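Local coordinates for complement factor H (Bos taurus, PDB 6XZ6), which regulates the complement system and, through its fifth domain, is bound by the factor H receptor of Trypanosoma brucei, at residues Y22-E31 with G42-W52. Numbering follows the deposited sequence.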
loop_
_atom_site.group_PDB
_atom_site.type_symbol
_atom_site.label_atom_id
_atom_site.label_comp_id
_atom_site.label_asym_id
_atom_site.label_seq_id
_atom_site.Cartn_x
_atom_site.Cartn_y
_atom_site.Cartn_z
ATOM N N TYR B 22 -19.161 -26.120 17.019
ATOM C CA TYR B 22 -19.511 -26.666 15.707
ATOM C C TYR B 22 -20.254 -27.975 15.898
ATOM O O TYR B 22 -20.050 -28.675 16.886
ATOM C CB TYR B 22 -18.247 -26.880 14.863
ATOM C CG TYR B 22 -17.424 -25.624 14.698
ATOM C CD1 TYR B 22 -16.565 -25.194 15.706
ATOM C CD2 TYR B 22 -17.495 -24.865 13.530
ATOM C CE1 TYR B 22 -15.824 -24.020 15.574
ATOM C CE2 TYR B 22 -16.741 -23.700 13.381
ATOM C CZ TYR B 22 -15.899 -23.292 14.405
ATOM O OH TYR B 22 -15.123 -22.177 14.289
ATOM N N ARG B 23 -21.129 -28.291 14.961
ATOM C CA ARG B 23 -21.962 -29.498 15.006
ATOM C C ARG B 23 -21.394 -30.503 14.007
ATOM O O ARG B 23 -20.585 -30.122 13.166
ATOM C CB ARG B 23 -23.423 -29.139 14.644
ATOM C CG ARG B 23 -23.987 -27.883 15.344
ATOM C CD ARG B 23 -24.871 -28.170 16.560
ATOM N NE ARG B 23 -25.854 -29.233 16.318
ATOM C CZ ARG B 23 -26.988 -29.087 15.632
ATOM N NH1 ARG B 23 -27.806 -30.118 15.462
ATOM N NH2 ARG B 23 -27.309 -27.909 15.108
ATOM N N GLY B 24 -21.798 -31.761 14.104
ATOM C CA GLY B 24 -21.358 -32.795 13.178
ATOM C C GLY B 24 -21.588 -32.396 11.735
ATOM O O GLY B 24 -22.610 -31.788 11.407
ATOM N N GLN B 25 -20.589 -32.665 10.887
ATOM C CA GLN B 25 -20.540 -32.388 9.440
ATOM C C GLN B 25 -20.313 -30.889 9.099
ATOM O O GLN B 25 -20.261 -30.547 7.917
ATOM C CB GLN B 25 -21.741 -32.983 8.675
ATOM C CG GLN B 25 -21.858 -34.515 8.757
ATOM C CD GLN B 25 -20.597 -35.264 8.368
ATOM O OE1 GLN B 25 -19.917 -35.848 9.222
ATOM N NE2 GLN B 25 -20.257 -35.268 7.075
ATOM N N ASP B 26 -20.096 -30.024 10.127
ATOM C CA ASP B 26 -19.779 -28.605 9.934
ATOM C C ASP B 26 -18.341 -28.549 9.455
ATOM O O ASP B 26 -17.466 -29.181 10.061
ATOM C CB ASP B 26 -19.924 -27.785 11.241
ATOM C CG ASP B 26 -21.308 -27.201 11.565
ATOM O OD1 ASP B 26 -22.314 -27.660 10.965
ATOM O OD2 ASP B 26 -21.385 -26.289 12.429
ATOM N N LYS B 27 -18.105 -27.830 8.347
ATOM C CA LYS B 27 -16.782 -27.686 7.749
ATOM C C LYS B 27 -16.151 -26.335 8.024
ATOM O O LYS B 27 -16.799 -25.275 7.898
ATOM C CB LYS B 27 -16.820 -27.902 6.219
ATOM C CG LYS B 27 -17.010 -29.341 5.777
ATOM C CD LYS B 27 -16.443 -29.586 4.409
ATOM C CE LYS B 27 -17.261 -30.604 3.673
ATOM N NZ LYS B 27 -18.324 -29.953 2.843
ATOM N N ILE B 28 -14.857 -26.378 8.357
ATOM C CA ILE B 28 -14.008 -25.200 8.479
ATOM C C ILE B 28 -13.003 -25.254 7.297
ATOM O O ILE B 28 -12.708 -26.337 6.792
ATOM C CB ILE B 28 -13.312 -25.028 9.867
ATOM C CG1 ILE B 28 -12.281 -26.149 10.184
ATOM C CG2 ILE B 28 -14.319 -24.876 10.983
ATOM C CD1 ILE B 28 -10.812 -25.823 9.886
ATOM N N THR B 29 -12.520 -24.096 6.849
ATOM C CA THR B 29 -11.474 -23.987 5.831
ATOM C C THR B 29 -10.334 -23.180 6.495
ATOM O O THR B 29 -10.592 -22.243 7.224
ATOM C CB THR B 29 -11.958 -23.367 4.501
ATOM O OG1 THR B 29 -12.489 -22.075 4.756
ATOM C CG2 THR B 29 -12.964 -24.233 3.760
ATOM N N TYR B 30 -9.101 -23.559 6.282
ATOM C CA TYR B 30 -7.967 -22.876 6.884
ATOM C C TYR B 30 -6.873 -22.503 5.871
ATOM O O TYR B 30 -6.713 -23.167 4.853
ATOM C CB TYR B 30 -7.387 -23.713 8.047
ATOM C CG TYR B 30 -6.614 -24.946 7.621
ATOM C CD1 TYR B 30 -7.277 -26.118 7.256
ATOM C CD2 TYR B 30 -5.223 -24.978 7.690
ATOM C CE1 TYR B 30 -6.572 -27.264 6.908
ATOM C CE2 TYR B 30 -4.508 -26.120 7.333
ATOM C CZ TYR B 30 -5.186 -27.260 6.948
ATOM O OH TYR B 30 -4.494 -28.386 6.588
ATOM N N GLU B 31 -6.114 -21.453 6.187
ATOM C CA GLU B 31 -4.984 -20.953 5.404
ATOM C C GLU B 31 -3.797 -20.841 6.339
ATOM O O GLU B 31 -3.977 -20.583 7.519
ATOM C CB GLU B 31 -5.298 -19.577 4.795
ATOM C CG GLU B 31 -6.320 -19.618 3.683
ATOM C CD GLU B 31 -5.877 -20.366 2.447
ATOM O OE1 GLU B 31 -4.788 -20.038 1.923
ATOM O OE2 GLU B 31 -6.625 -21.265 1.991
ATOM N N GLY B 42 -5.428 -30.246 0.703
ATOM C CA GLY B 42 -6.648 -29.469 0.909
ATOM C C GLY B 42 -6.615 -28.580 2.131
ATOM O O GLY B 42 -5.788 -28.765 3.030
ATOM N N THR B 43 -7.506 -27.593 2.163
ATOM C CA THR B 43 -7.545 -26.660 3.284
ATOM C C THR B 43 -8.894 -26.785 4.020
ATOM O O THR B 43 -9.364 -25.844 4.654
ATOM C CB THR B 43 -7.152 -25.255 2.807
ATOM O OG1 THR B 43 -7.856 -24.932 1.599
ATOM C CG2 THR B 43 -5.620 -25.104 2.620
ATOM N N ASP B 44 -9.457 -28.012 3.978
ATOM C CA ASP B 44 -10.729 -28.440 4.562
ATOM C C ASP B 44 -10.580 -29.302 5.800
ATOM O O ASP B 44 -9.618 -30.060 5.927
ATOM C CB ASP B 44 -11.510 -29.259 3.527
ATOM C CG ASP B 44 -12.710 -28.558 2.951
ATOM O OD1 ASP B 44 -13.268 -27.666 3.643
ATOM O OD2 ASP B 44 -13.108 -28.904 1.810
ATOM N N ALA B 45 -11.572 -29.210 6.697
ATOM C CA ALA B 45 -11.701 -30.011 7.919
ATOM C C ALA B 45 -13.166 -30.058 8.330
ATOM O O ALA B 45 -13.836 -29.027 8.343
ATOM C CB ALA B 45 -10.841 -29.460 9.037
ATOM N N THR B 46 -13.672 -31.275 8.590
ATOM C CA THR B 46 -15.063 -31.545 8.962
ATOM C C THR B 46 -15.140 -31.987 10.425
ATOM O O THR B 46 -14.245 -32.694 10.901
ATOM C CB THR B 46 -15.658 -32.610 8.018
ATOM O OG1 THR B 46 -15.339 -32.279 6.672
ATOM C CG2 THR B 46 -17.162 -32.742 8.146
ATOM N N CYS B 47 -16.212 -31.562 11.132
ATOM C CA CYS B 47 -16.454 -31.958 12.512
ATOM C C CYS B 47 -17.071 -33.354 12.512
ATOM O O CYS B 47 -18.145 -33.564 11.944
ATOM C CB CYS B 47 -17.337 -30.940 13.232
ATOM S SG CYS B 47 -17.861 -31.437 14.899
ATOM N N THR B 48 -16.345 -34.317 13.108
ATOM C CA THR B 48 -16.723 -35.728 13.218
ATOM C C THR B 48 -16.666 -36.198 14.684
ATOM O O THR B 48 -16.304 -35.429 15.581
ATOM C CB THR B 48 -15.821 -36.611 12.326
ATOM O OG1 THR B 48 -14.534 -36.760 12.934
ATOM C CG2 THR B 48 -15.705 -36.100 10.888
ATOM N N ARG B 49 -17.009 -37.484 14.907
ATOM C CA ARG B 49 -17.001 -38.175 16.202
ATOM C C ARG B 49 -15.568 -38.225 16.788
ATOM O O ARG B 49 -15.398 -38.283 18.009
ATOM C CB ARG B 49 -17.570 -39.593 16.001
ATOM C CG ARG B 49 -17.997 -40.332 17.260
ATOM C CD ARG B 49 -18.748 -41.605 16.902
ATOM N NE ARG B 49 -20.197 -41.382 16.830
ATOM C CZ ARG B 49 -20.872 -41.112 15.714
ATOM N NH1 ARG B 49 -22.182 -40.911 15.758
ATOM N NH2 ARG B 49 -20.240 -41.027 14.550
ATOM N N ASP B 50 -14.549 -38.172 15.896
ATOM C CA ASP B 50 -13.119 -38.202 16.219
ATOM C C ASP B 50 -12.447 -36.812 16.088
ATOM O O ASP B 50 -11.228 -36.731 15.923
ATOM C CB ASP B 50 -12.403 -39.217 15.312
ATOM C CG ASP B 50 -13.055 -40.584 15.246
ATOM O OD1 ASP B 50 -13.181 -41.240 16.314
ATOM O OD2 ASP B 50 -13.426 -41.006 14.130
ATOM N N GLY B 51 -13.237 -35.743 16.180
ATOM C CA GLY B 51 -12.742 -34.377 16.066
ATOM C C GLY B 51 -12.701 -33.878 14.634
ATOM O O GLY B 51 -13.504 -34.301 13.801
ATOM N N TRP B 52 -11.776 -32.957 14.344
ATOM C CA TRP B 52 -11.615 -32.355 13.025
ATOM C C TRP B 52 -10.896 -33.314 12.133
ATOM O O TRP B 52 -9.819 -33.801 12.493
ATOM C CB TRP B 52 -10.905 -30.985 13.112
ATOM C CG TRP B 52 -11.756 -29.974 13.830
ATOM C CD1 TRP B 52 -11.702 -29.657 15.151
ATOM C CD2 TRP B 52 -12.921 -29.320 13.308
ATOM N NE1 TRP B 52 -12.722 -28.797 15.476
ATOM C CE2 TRP B 52 -13.486 -28.569 14.360
ATOM C CE3 TRP B 52 -13.523 -29.269 12.043
ATOM C CZ2 TRP B 52 -14.627 -27.766 14.183
ATOM C CZ3 TRP B 52 -14.667 -28.500 11.877
ATOM C CH2 TRP B 52 -15.205 -27.759 12.940
HETATM O O HOH W 1 -6.223 -30.550 5.775
#
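Tyr22 and Trp52 illustrate how a small domain packs through an edge-to-face (T-shaped) aromatic pair: the six-membered ring of Trp52 turns its edge toward the face of Tyr22, planes at 84° and centroids 5.0 Å apart. Followed outward, Tyr22 CB already touches the indole rim, with Trp52 CH2 3.7 Å away; CG lies 3.5 Å from that same Trp52 CH2. Beyond it, CD1 is nearest Trp52 CZ2 (3.6 Å), CD2 nearest Trp52 CH2 (3.7 Å), and CE1 barely touches CZ2. With CG anti to the carbonyl carbon (chi1 -56°), the ring swings over to the indole, and chi2 near 80° presents its face. The terminal OH hydrogen-bonds to the backbone of Pro17 and Leu19. Cut back to an alanine, this position would probably leave the Trp52 rim without its aromatic partner, open a gap beside Ile28 and deprive Pro17 and Leu19 of their hydroxyl partner. Ile28 CG2 packs 3.6 Å from Trp52 CH2, and Ile28 CD1 meets Ala45 CB at 3.7 Å. Beneath, strands 27-31 and 44-48 pair antiparallel: Ile28 N donates to Ala45 O (2.8 Å), and Ala45 N returns a bond to Ile28 O. Cys47 N donates to Asp26 O. Disulfides Cys5-Cys47 and Cys32-Cys58, first to third and second to fourth, with Trp52 between the last two cysteines, are the sushi (SCR) signature.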